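Local coordinates for protein restriction endonuclease R.BpuJI (Bacillus pumilus, PDB 2VLA) that recognises a specific DNA sequence through this N-terminal domain, as part of a restriction endonuclease that probably cleaves DNA with another part of the chain, at residues Pro27-Ile32 / Asp66-Glu71; Gln114-Met119 / Asn254-Asp259; Thr147-Asn152 / Leu232-Ala237. All coordinates share one frame; numbering follows the deposited sequence.

Contact 1: residues Pro27-Ile32 / Asp66-Glu71; sequences PAYANI and DNHRTE. With nucleotides of chain B; nucleotides of chain C.
The rings of Tyr29 and His68 meet edge to edge, near their own planes, joining helix 22-36 to helix 62-76. The second helix bears on DNA, consistent with the recognition helix of a helix-turn-helix unit. The Tyr29 edge carries the hydroxyl, and OH lies 2.8 Å from His68 ND1 in a hydrogen bond that either atom could donate. Another edge of the imidazole faces the DNA backbone. There His68 NE2 donates to OP1 of DC5 of chain C at 2.9 Å, with a nearly straight angle of 174°. Tyr29 is thus a second-shell residue. Its bond and the phosphate bond together fix the rotation of the imidazole. With its CG anti to the carbonyl carbon (chi1 -68°), the phenol is turned toward helix 62-76 and crosses the His68 side chain at about a right angle. Arg69 lies along its own helix, with Asp66 O over one face of the guanidinium and Asp66 OD1 at the edge, in a salt bridge to NH1. Asn49 of helix 41-56 bonds to both side chains. Asn67 and Glu71 bond to bases, Thr70 to a phosphate. Asn67 OD1 accepts from N4 of DC5 of chain B at 2.9 Å. Thr70 OG1 donates to OP2 of DC5 of chain B at 2.7 Å. Glu71 OE2, also paired with Lys17, accepts from N4 of DC6 of chain B at 2.9 Å.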
loop_
_atom_site.group_PDB
_atom_site.type_symbol
_atom_site.label_atom_id
_atom_site.label_comp_id
_atom_site.label_asym_id
_atom_site.label_seq_id
_atom_site.Cartn_x
_atom_site.Cartn_y
_atom_site.Cartn_z
ATOM N N PRO A 27 3.705 -3.424 -17.823
ATOM C CA PRO A 27 4.090 -2.762 -19.064
ATOM C C PRO A 27 2.908 -2.218 -19.856
ATOM O O PRO A 27 3.025 -1.176 -20.487
ATOM C CB PRO A 27 4.787 -3.876 -19.840
ATOM C CG PRO A 27 5.282 -4.788 -18.822
ATOM C CD PRO A 27 4.264 -4.777 -17.735
ATOM N N ALA A 28 1.787 -2.942 -19.878
ATOM C CA ALA A 28 0.625 -2.455 -20.587
ATOM C C ALA A 28 0.105 -1.143 -20.003
ATOM O O ALA A 28 -0.096 -0.169 -20.741
ATOM C CB ALA A 28 -0.479 -3.521 -20.620
ATOM N N TYR A 29 -0.088 -1.095 -18.686
ATOM C CA TYR A 29 -0.565 0.126 -18.053
ATOM C C TYR A 29 0.385 1.283 -18.450
ATOM O O TYR A 29 -0.052 2.366 -18.817
ATOM C CB TYR A 29 -0.559 0.008 -16.539
ATOM C CG TYR A 29 -1.539 -0.948 -15.888
ATOM C CD1 TYR A 29 -2.803 -1.207 -16.420
ATOM C CD2 TYR A 29 -1.222 -1.519 -14.673
ATOM C CE1 TYR A 29 -3.692 -2.081 -15.759
ATOM C CE2 TYR A 29 -2.083 -2.341 -14.010
ATOM C CZ TYR A 29 -3.320 -2.616 -14.528
ATOM O OH TYR A 29 -4.134 -3.469 -13.812
ATOM N N ALA A 30 1.686 1.053 -18.312
ATOM C CA ALA A 30 2.663 2.118 -18.494
ATOM C C ALA A 30 2.691 2.596 -19.942
ATOM O O ALA A 30 2.766 3.796 -20.209
ATOM C CB ALA A 30 4.032 1.642 -18.069
ATOM N N ASN A 31 2.670 1.658 -20.872
ATOM C CA ASN A 31 2.774 1.998 -22.290
ATOM C C ASN A 31 1.518 2.649 -22.789
ATOM O O ASN A 31 1.573 3.566 -23.596
ATOM C CB ASN A 31 3.128 0.769 -23.122
ATOM C CG ASN A 31 4.609 0.452 -23.068
ATOM O OD1 ASN A 31 5.448 1.363 -23.046
ATOM N ND2 ASN A 31 4.940 -0.812 -23.022
ATOM N N ILE A 32 0.371 2.173 -22.313
ATOM C CA ILE A 32 -0.887 2.813 -22.654
ATOM C C ILE A 32 -0.856 4.274 -22.192
ATOM O O ILE A 32 -1.141 5.192 -22.965
ATOM C CB ILE A 32 -2.080 2.094 -22.025
ATOM C CG1 ILE A 32 -2.254 0.710 -22.673
ATOM C CG2 ILE A 32 -3.354 2.960 -22.175
ATOM C CD1 ILE A 32 -3.236 -0.221 -21.942
ATOM N N ASP A 66 -12.842 -0.089 -16.330
ATOM C CA ASP A 66 -12.873 1.144 -15.573
ATOM C C ASP A 66 -12.187 0.963 -14.217
ATOM O O ASP A 66 -11.403 1.811 -13.784
ATOM C CB ASP A 66 -14.335 1.595 -15.340
ATOM C CG ASP A 66 -15.002 2.166 -16.594
ATOM O OD1 ASP A 66 -14.293 2.574 -17.533
ATOM O OD2 ASP A 66 -16.244 2.262 -16.596
ATOM N N ASN A 67 -12.482 -0.126 -13.538
ATOM C CA ASN A 67 -11.909 -0.352 -12.223
ATOM C C ASN A 67 -10.380 -0.533 -12.298
ATOM O O ASN A 67 -9.640 -0.002 -11.445
ATOM C CB ASN A 67 -12.550 -1.568 -11.531
ATOM C CG ASN A 67 -13.967 -1.304 -11.021
ATOM O OD1 ASN A 67 -14.417 -0.157 -10.896
ATOM N ND2 ASN A 67 -14.632 -2.368 -10.624
ATOM N N HIS A 68 -9.888 -1.255 -13.299
ATOM C CA HIS A 68 -8.441 -1.307 -13.502
ATOM C C HIS A 68 -7.882 0.124 -13.623
ATOM O O HIS A 68 -6.852 0.470 -13.014
ATOM C CB HIS A 68 -8.081 -2.111 -14.760
ATOM C CG HIS A 68 -7.932 -3.574 -14.526
ATOM N ND1 HIS A 68 -6.703 -4.190 -14.479
ATOM C CD2 HIS A 68 -8.861 -4.562 -14.409
ATOM C CE1 HIS A 68 -6.879 -5.493 -14.332
ATOM N NE2 HIS A 68 -8.182 -5.736 -14.256
ATOM N N ARG A 69 -8.522 0.929 -14.457
ATOM C CA ARG A 69 -8.016 2.263 -14.738
ATOM C C ARG A 69 -7.978 3.103 -13.482
ATOM O O ARG A 69 -6.947 3.746 -13.168
ATOM C CB ARG A 69 -8.880 2.956 -15.780
ATOM C CG ARG A 69 -8.253 4.181 -16.368
ATOM C CD ARG A 69 -9.163 4.878 -17.345
ATOM N NE ARG A 69 -10.334 5.399 -16.675
ATOM C CZ ARG A 69 -11.549 4.885 -16.782
ATOM N NH1 ARG A 69 -11.767 3.867 -17.590
ATOM N NH2 ARG A 69 -12.555 5.406 -16.073
ATOM N N THR A 70 -9.083 3.131 -12.746
ATOM C CA THR A 70 -9.162 4.042 -11.617
ATOM C C THR A 70 -8.478 3.496 -10.387
ATOM O O THR A 70 -7.725 4.219 -9.727
ATOM C CB THR A 70 -10.608 4.472 -11.289
ATOM O OG1 THR A 70 -11.339 3.375 -10.726
ATOM C CG2 THR A 70 -11.314 4.995 -12.553
ATOM N N GLU A 71 -8.713 2.230 -10.069
ATOM C CA GLU A 71 -8.237 1.662 -8.812
ATOM C C GLU A 71 -6.776 1.322 -8.833
ATOM O O GLU A 71 -6.078 1.493 -7.809
ATOM C CB GLU A 71 -9.007 0.408 -8.436
ATOM C CG GLU A 71 -10.504 0.578 -8.228
ATOM C CD GLU A 71 -11.115 -0.661 -7.571
ATOM O OE1 GLU A 71 -10.787 -0.925 -6.397
ATOM O OE2 GLU A 71 -11.893 -1.411 -8.258
ATOM P P DC B 5 -11.165 5.351 -7.540
ATOM O OP1 DC B 5 -10.503 6.494 -8.203
ATOM O OP2 DC B 5 -10.967 3.999 -8.079
ATOM O "O5'" DC B 5 -10.814 5.443 -5.979
ATOM C "C5'" DC B 5 -10.536 4.298 -5.215
ATOM C "C4'" DC B 5 -11.547 4.115 -4.121
ATOM O "O4'" DC B 5 -12.869 3.931 -4.706
ATOM C "C3'" DC B 5 -11.322 2.908 -3.239
ATOM O "O3'" DC B 5 -11.890 3.144 -1.949
ATOM C "C2'" DC B 5 -12.060 1.840 -4.054
ATOM C "C1'" DC B 5 -13.321 2.621 -4.407
ATOM N N1 DC B 5 -14.071 2.060 -5.535
ATOM C C2 DC B 5 -15.378 1.589 -5.356
ATOM O O2 DC B 5 -15.920 1.709 -4.238
ATOM N N3 DC B 5 -16.032 1.041 -6.426
ATOM C C4 DC B 5 -15.425 0.939 -7.597
ATOM N N4 DC B 5 -16.110 0.393 -8.620
ATOM C C5 DC B 5 -14.103 1.377 -7.808
ATOM C C6 DC B 5 -13.467 1.940 -6.758
ATOM P P DC B 6 -11.755 2.089 -0.749
ATOM O OP1 DC B 6 -11.797 2.901 0.499
ATOM O OP2 DC B 6 -10.629 1.167 -1.045
ATOM O "O5'" DC B 6 -13.062 1.149 -0.929
ATOM C "C5'" DC B 6 -14.335 1.587 -0.439
ATOM C "C4'" DC B 6 -15.244 0.396 -0.251
ATOM O "O4'" DC B 6 -15.637 -0.120 -1.529
ATOM C "C3'" DC B 6 -14.642 -0.776 0.514
ATOM O "O3'" DC B 6 -15.610 -1.232 1.443
ATOM C "C2'" DC B 6 -14.303 -1.808 -0.570
ATOM C "C1'" DC B 6 -15.374 -1.534 -1.591
ATOM N N1 DC B 6 -15.055 -1.792 -2.984
ATOM C C2 DC B 6 -15.934 -2.550 -3.787
ATOM O O2 DC B 6 -16.884 -3.145 -3.267
ATOM N N3 DC B 6 -15.687 -2.638 -5.107
ATOM C C4 DC B 6 -14.624 -2.054 -5.646
ATOM N N4 DC B 6 -14.421 -2.187 -6.970
ATOM C C5 DC B 6 -13.726 -1.293 -4.842
ATOM C C6 DC B 6 -14.001 -1.177 -3.550
ATOM P P DC C 5 -10.190 -8.474 -12.838
ATOM O OP1 DC C 5 -9.240 -8.387 -13.942
ATOM O OP2 DC C 5 -10.404 -7.232 -12.062
ATOM O "O5'" DC C 5 -11.619 -9.019 -13.332
ATOM C "C5'" DC C 5 -11.834 -10.398 -13.714
ATOM C "C4'" DC C 5 -13.273 -10.694 -13.415
ATOM O "O4'" DC C 5 -13.460 -10.764 -11.958
ATOM C "C3'" DC C 5 -14.226 -9.608 -13.909
ATOM O "O3'" DC C 5 -15.344 -10.266 -14.541
ATOM C "C2'" DC C 5 -14.684 -8.870 -12.675
ATOM C "C1'" DC C 5 -14.485 -9.863 -11.558
ATOM N N1 DC C 5 -13.985 -9.288 -10.255
ATOM C C2 DC C 5 -14.547 -9.744 -9.074
ATOM O O2 DC C 5 -15.526 -10.516 -9.102
ATOM N N3 DC C 5 -14.060 -9.298 -7.874
ATOM C C4 DC C 5 -13.002 -8.504 -7.883
ATOM N N4 DC C 5 -12.520 -8.105 -6.689
ATOM C C5 DC C 5 -12.418 -8.033 -9.063
ATOM C C6 DC C 5 -12.895 -8.465 -10.229
#

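Contact 2: residues Gln114-Met119 / Asn254-Asp259; sequences QFPNGM and NAYKYD. With nucleotides of chain B.
Pro116 has the most surface buried here, and its ring rests against Ala255 and Tyr256. The contact joins two loops, each with an Asx turn: one between helices 102-112 and 122-130, the other between helices 237-244 and 263-278. A cis peptide bond precedes Pro116. Pro116 CG is 4.0 Å from Ala255 CB, with Pro116 CB equally near, so the methyl packs against the CB-CG edge of the proline ring. Tyr256 crosses Pro116 at about a right angle. Its CE1 comes within 4.0 Å of Pro116 CG, in an oblique approach. CG of Tyr256 is anti to its carbonyl carbon (chi1 -71°), and the phenol swings back toward the proline. The hydroxyl is bonded to Ile133 O, which pins the far end of the ring. Val129 of helix 122-130 touches both Pro116 and Tyr256. The contact is van der Waals packing, chiefly of carbon atoms. Most of the polar groups beside it brace their own loop. Gln114 NE2 donates to Pro116 O at 2.9 Å but also to Phe253 O, in the second loop just before Asn254. Asn117 ND2 bonds to Gln114 O at an angle of 168°. Its OD1 closes the Asx turn by accepting from Met119 N at 2.8 Å.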
loop_
_atom_site.group_PDB
_atom_site.type_symbol
_atom_site.label_atom_id
_atom_site.label_comp_id
_atom_site.label_asym_id
_atom_site.label_seq_id
_atom_site.Cartn_x
_atom_site.Cartn_y
_atom_site.Cartn_z
ATOM N N GLN A 114 1.348 5.297 2.991
ATOM C CA GLN A 114 1.078 5.660 4.346
ATOM C C GLN A 114 -0.386 5.512 4.619
ATOM O O GLN A 114 -1.200 5.386 3.668
ATOM C CB GLN A 114 1.494 7.122 4.578
ATOM C CG GLN A 114 0.871 8.056 3.576
ATOM C CD GLN A 114 1.048 9.522 3.966
ATOM O OE1 GLN A 114 2.132 10.085 3.810
ATOM N NE2 GLN A 114 -0.018 10.139 4.461
ATOM N N PHE A 115 -0.751 5.546 5.904
ATOM C CA PHE A 115 -2.132 5.765 6.316
ATOM C C PHE A 115 -2.133 7.024 7.208
ATOM O O PHE A 115 -1.216 7.203 8.012
ATOM C CB PHE A 115 -2.664 4.613 7.146
ATOM C CG PHE A 115 -2.659 3.259 6.436
ATOM C CD1 PHE A 115 -3.408 3.031 5.270
ATOM C CD2 PHE A 115 -1.931 2.222 6.955
ATOM C CE1 PHE A 115 -3.454 1.724 4.661
ATOM C CE2 PHE A 115 -1.980 0.917 6.342
ATOM C CZ PHE A 115 -2.731 0.713 5.191
ATOM N N PRO A 116 -3.139 7.899 7.054
ATOM C CA PRO A 116 -4.183 7.850 6.040
ATOM C C PRO A 116 -3.644 8.220 4.685
ATOM O O PRO A 116 -2.493 8.651 4.561
ATOM C CB PRO A 116 -5.208 8.935 6.524
ATOM C CG PRO A 116 -4.747 9.333 7.903
ATOM C CD PRO A 116 -3.278 9.086 7.921
ATOM N N ASN A 117 -4.470 8.061 3.659
ATOM C CA ASN A 117 -4.086 8.421 2.333
ATOM C C ASN A 117 -5.287 8.798 1.465
ATOM O O ASN A 117 -6.454 8.671 1.888
ATOM C CB ASN A 117 -3.282 7.273 1.698
ATOM C CG ASN A 117 -4.107 5.998 1.545
ATOM O OD1 ASN A 117 -5.163 6.018 0.907
ATOM N ND2 ASN A 117 -3.662 4.900 2.195
ATOM N N GLY A 118 -5.013 9.238 0.251
ATOM C CA GLY A 118 -6.063 9.636 -0.674
ATOM C C GLY A 118 -6.428 8.585 -1.688
ATOM O O GLY A 118 -7.074 8.886 -2.688
ATOM N N MET A 119 -6.067 7.337 -1.421
ATOM C CA MET A 119 -6.582 6.206 -2.245
ATOM C C MET A 119 -7.987 5.808 -1.828
ATOM O O MET A 119 -8.782 5.311 -2.652
ATOM C CB MET A 119 -5.670 4.996 -2.136
ATOM C CG MET A 119 -4.309 5.243 -2.613
ATOM S SD MET A 119 -3.441 3.750 -2.840
ATOM C CE MET A 119 -1.806 4.267 -2.853
ATOM N N ASN A 254 0.407 15.080 5.092
ATOM C CA ASN A 254 -0.351 15.351 6.300
ATOM C C ASN A 254 -1.855 15.465 6.041
ATOM O O ASN A 254 -2.348 16.518 5.575
ATOM C CB ASN A 254 0.167 16.650 6.947
ATOM C CG ASN A 254 -0.519 16.963 8.223
ATOM O OD1 ASN A 254 -1.353 16.212 8.699
ATOM N ND2 ASN A 254 -0.181 18.115 8.803
ATOM N N ALA A 255 -2.589 14.386 6.350
ATOM C CA ALA A 255 -4.031 14.342 6.099
ATOM C C ALA A 255 -4.802 15.226 7.077
ATOM O O ALA A 255 -5.978 15.533 6.874
ATOM C CB ALA A 255 -4.519 12.899 6.197
ATOM N N TYR A 256 -4.136 15.624 8.137
ATOM C CA TYR A 256 -4.800 16.277 9.264
ATOM C C TYR A 256 -4.897 17.804 9.091
ATOM O O TYR A 256 -5.444 18.489 9.938
ATOM C CB TYR A 256 -4.098 15.893 10.566
ATOM C CG TYR A 256 -4.341 14.451 10.935
ATOM C CD1 TYR A 256 -3.548 13.426 10.399
ATOM C CD2 TYR A 256 -5.426 14.094 11.697
ATOM C CE1 TYR A 256 -3.795 12.093 10.679
ATOM C CE2 TYR A 256 -5.700 12.751 11.977
ATOM C CZ TYR A 256 -4.865 11.750 11.457
ATOM O OH TYR A 256 -5.145 10.431 11.715
ATOM N N LYS A 257 -4.415 18.317 7.969
ATOM C CA LYS A 257 -4.531 19.750 7.691
ATOM C C LYS A 257 -5.706 20.045 6.755
ATOM O O LYS A 257 -5.868 21.166 6.293
ATOM C CB LYS A 257 -3.240 20.278 7.084
ATOM C CG LYS A 257 -3.024 19.865 5.647
ATOM C CD LYS A 257 -1.736 20.438 5.101
ATOM C CE LYS A 257 -1.524 20.040 3.646
ATOM N NZ LYS A 257 -0.195 20.492 3.117
ATOM N N TYR A 258 -6.494 19.020 6.447
ATOM C CA TYR A 258 -7.659 19.189 5.619
ATOM C C TYR A 258 -8.937 19.122 6.442
ATOM O O TYR A 258 -9.046 18.336 7.378
ATOM C CB TYR A 258 -7.679 18.112 4.518
ATOM C CG TYR A 258 -6.494 18.190 3.582
ATOM C CD1 TYR A 258 -5.302 17.540 3.880
ATOM C CD2 TYR A 258 -6.560 18.929 2.402
ATOM C CE1 TYR A 258 -4.213 17.639 3.046
ATOM C CE2 TYR A 258 -5.491 19.013 1.557
ATOM C CZ TYR A 258 -4.304 18.381 1.887
ATOM O OH TYR A 258 -3.210 18.456 1.022
ATOM N N ASP A 259 -9.889 19.990 6.107
ATOM C CA ASP A 259 -11.212 19.963 6.715
ATOM C C ASP A 259 -12.160 19.171 5.817
ATOM O O ASP A 259 -12.521 19.624 4.744
ATOM C CB ASP A 259 -11.724 21.405 6.895
ATOM C CG ASP A 259 -13.118 21.468 7.495
ATOM O OD1 ASP A 259 -13.701 20.401 7.809
ATOM O OD2 ASP A 259 -13.634 22.592 7.652
ATOM P P DC B 5 -11.165 5.351 -7.540
ATOM O OP1 DC B 5 -10.503 6.494 -8.203
ATOM O OP2 DC B 5 -10.967 3.999 -8.079
ATOM O "O5'" DC B 5 -10.814 5.443 -5.979
ATOM C "C5'" DC B 5 -10.536 4.298 -5.215
ATOM C "C4'" DC B 5 -11.547 4.115 -4.121
ATOM O "O4'" DC B 5 -12.869 3.931 -4.706
ATOM C "C3'" DC B 5 -11.322 2.908 -3.239
ATOM O "O3'" DC B 5 -11.890 3.144 -1.949
ATOM C "C2'" DC B 5 -12.060 1.840 -4.054
ATOM C "C1'" DC B 5 -13.321 2.621 -4.407
ATOM N N1 DC B 5 -14.071 2.060 -5.535
ATOM C C2 DC B 5 -15.378 1.589 -5.356
ATOM O O2 DC B 5 -15.920 1.709 -4.238
ATOM N N3 DC B 5 -16.032 1.041 -6.426
ATOM C C4 DC B 5 -15.425 0.939 -7.597
ATOM N N4 DC B 5 -16.110 0.393 -8.620
ATOM C C5 DC B 5 -14.103 1.377 -7.808
ATOM C C6 DC B 5 -13.467 1.940 -6.758
#

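Contact 3: residues Thr147-Asn152 / Leu232-Ala237; sequences TADNNN and LNYREA
The Schellman motif that ends helix 137-150 contains Asp149, and the carboxylate of this residue meets Tyr234 on the 3-10 turn after strand 230-232. Asn152 is the C-prime residue of the motif, with positive phi. The two side chains that meet, Asp149 and Tyr234, come from opposite directions. Asp149 OD2 accepts from Tyr234 OH through its anti lone pair, at a short 2.5 Å. OD2 lies at the edge of the phenol ring, near its plane, and is also 3.2 Å from Tyr234 CE2. The carboxylate and ring planes are 33° apart. Asp149 has CG anti to the carbonyl carbon (chi1 -79°), which sends the carboxylate out to the hydroxyl. Water 1 gives OD2 a second donor, at 2.7 Å from Asp149 OD2, and accepts from Leu232 N at 2.8 Å. It therefore ties the helix end to the strand backbone. Water 2 donates to Tyr234 OH at 2.7 Å and makes a weak bond to Asn150 OD1. Leu232 CD1 also approaches, 3.9 Å from Asp149 OD2. An Asx turn, Asn233 OD1 to Arg235 N, shapes the loop that bears Tyr234. Leu232 also packs on Leu142, Leu145 and Leu146 of helix 137-150, and Tyr234 on Leu146. Thr147 and Ala148 press on helix 177-189, while strand 230-232 pairs with strand 223-225.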
loop_
_atom_site.group_PDB
_atom_site.type_symbol
_atom_site.label_atom_id
_atom_site.label_comp_id
_atom_site.label_asym_id
_atom_site.label_seq_id
_atom_site.Cartn_x
_atom_site.Cartn_y
_atom_site.Cartn_z
ATOM N N THR A 147 14.128 -6.074 13.773
ATOM C CA THR A 147 14.140 -6.233 15.223
ATOM C C THR A 147 13.855 -7.685 15.634
ATOM O O THR A 147 14.484 -8.215 16.542
ATOM C CB THR A 147 13.156 -5.258 15.888
ATOM O OG1 THR A 147 13.503 -3.929 15.511
ATOM C CG2 THR A 147 13.174 -5.373 17.438
ATOM N N ALA A 148 12.967 -8.366 14.892
ATOM C CA ALA A 148 12.750 -9.801 15.107
ATOM C C ALA A 148 14.058 -10.584 14.904
ATOM O O ALA A 148 14.469 -11.359 15.763
ATOM C CB ALA A 148 11.642 -10.317 14.171
ATOM N N ASP A 149 14.739 -10.339 13.791
ATOM C CA ASP A 149 16.005 -11.031 13.533
ATOM C C ASP A 149 17.038 -10.729 14.629
ATOM O O ASP A 149 17.772 -11.610 15.063
ATOM C CB ASP A 149 16.573 -10.641 12.168
ATOM C CG ASP A 149 15.907 -11.359 11.032
ATOM O OD1 ASP A 149 15.167 -12.339 11.292
ATOM O OD2 ASP A 149 16.134 -10.968 9.864
ATOM N N ASN A 150 17.079 -9.480 15.075
ATOM C CA ASN A 150 18.035 -9.066 16.105
ATOM C C ASN A 150 17.781 -9.781 17.427
ATOM O O ASN A 150 18.685 -9.917 18.258
ATOM C CB ASN A 150 17.996 -7.541 16.292
ATOM C CG ASN A 150 18.609 -6.802 15.126
ATOM O OD1 ASN A 150 19.367 -7.376 14.353
ATOM N ND2 ASN A 150 18.275 -5.527 14.986
ATOM N N ASN A 151 16.536 -10.204 17.627
ATOM C CA ASN A 151 16.130 -10.899 18.813
ATOM C C ASN A 151 15.898 -12.399 18.557
ATOM O O ASN A 151 15.267 -13.092 19.365
ATOM C CB ASN A 151 14.865 -10.255 19.374
ATOM C CG ASN A 151 15.147 -8.968 20.077
ATOM O OD1 ASN A 151 15.513 -8.972 21.246
ATOM N ND2 ASN A 151 15.052 -7.861 19.366
ATOM N N ASN A 152 16.410 -12.884 17.429
ATOM C CA ASN A 152 16.440 -14.310 17.138
ATOM C C ASN A 152 15.065 -14.969 17.138
ATOM O O ASN A 152 14.919 -16.128 17.551
ATOM C CB ASN A 152 17.396 -15.006 18.101
ATOM C CG ASN A 152 18.825 -14.471 17.976
ATOM O OD1 ASN A 152 19.389 -14.458 16.886
ATOM N ND2 ASN A 152 19.391 -13.972 19.088
ATOM N N LEU A 232 13.186 -11.240 5.698
ATOM C CA LEU A 232 13.922 -10.280 4.919
ATOM C C LEU A 232 14.834 -10.941 3.906
ATOM O O LEU A 232 15.412 -11.978 4.170
ATOM C CB LEU A 232 14.754 -9.356 5.832
ATOM C CG LEU A 232 13.943 -8.432 6.742
ATOM C CD1 LEU A 232 14.820 -7.868 7.887
ATOM C CD2 LEU A 232 13.312 -7.261 5.973
ATOM N N ASN A 233 14.993 -10.280 2.775
ATOM C CA ASN A 233 15.988 -10.644 1.783
ATOM C C ASN A 233 17.260 -9.798 1.930
ATOM O O ASN A 233 17.348 -8.680 1.404
ATOM C CB ASN A 233 15.416 -10.457 0.385
ATOM C CG ASN A 233 16.439 -10.701 -0.687
ATOM O OD1 ASN A 233 17.447 -11.376 -0.454
ATOM N ND2 ASN A 233 16.234 -10.105 -1.841
ATOM N N TYR A 234 18.245 -10.320 2.643
ATOM C CA TYR A 234 19.409 -9.501 3.004
ATOM C C TYR A 234 20.336 -9.215 1.809
ATOM O O TYR A 234 21.251 -8.421 1.920
ATOM C CB TYR A 234 20.181 -10.134 4.167
ATOM C CG TYR A 234 19.523 -9.892 5.518
ATOM C CD1 TYR A 234 19.713 -8.700 6.187
ATOM C CD2 TYR A 234 18.675 -10.839 6.091
ATOM C CE1 TYR A 234 19.116 -8.456 7.406
ATOM C CE2 TYR A 234 18.056 -10.604 7.306
ATOM C CZ TYR A 234 18.310 -9.401 7.974
ATOM O OH TYR A 234 17.726 -9.118 9.199
ATOM N N ARG A 235 20.084 -9.848 0.670
ATOM C CA ARG A 235 20.724 -9.422 -0.556
ATOM C C ARG A 235 20.381 -7.957 -0.862
ATOM O O ARG A 235 21.125 -7.273 -1.551
ATOM C CB ARG A 235 20.309 -10.328 -1.724
ATOM C CG ARG A 235 20.764 -11.758 -1.562
ATOM N N GLU A 236 19.254 -7.486 -0.318
ATOM C CA GLU A 236 18.800 -6.105 -0.496
ATOM C C GLU A 236 18.939 -5.327 0.822
ATOM O O GLU A 236 18.168 -4.395 1.097
ATOM C CB GLU A 236 17.351 -6.073 -0.958
ATOM C CG GLU A 236 17.156 -6.554 -2.388
ATOM C CD GLU A 236 17.401 -5.468 -3.417
ATOM O OE1 GLU A 236 17.625 -4.299 -3.025
ATOM O OE2 GLU A 236 17.363 -5.790 -4.632
ATOM N N ALA A 237 19.939 -5.700 1.619
ATOM C CA ALA A 237 20.184 -5.048 2.905
ATOM C C ALA A 237 20.264 -3.531 2.784
ATOM O O ALA A 237 19.785 -2.824 3.655
ATOM C CB ALA A 237 21.458 -5.593 3.545
HETATM O O HOH W 1 13.963 -11.711 8.384
HETATM O O HOH W 2 19.265 -7.792 11.051
#

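Overall arrangement
Contacts 1 and 2 are buried, while contact 3 lies at the surface. All three hold different elements. Contact 1 joins two helices, contact 2 two loops, and contact 3 a helix end to the loop after a strand. Contact 3 is nested in the long chain loop that contact 2 closes. Burial alone does not set the chemistry. Contact 1 is a Tyr-His hydrogen bond whose histidine also holds a DNA phosphate, contact 2 is packing, and contact 3 is a hydrogen bond with bridging waters. Contacts 1 and 2 come within about 6 Å at their nearest atoms; residues of 66-71 and Met119 of 114-119 approach DC5 of chain B. Contact 3 lies across the chain's centre from contact 1, its nearest atom about 17 Å from the DNA.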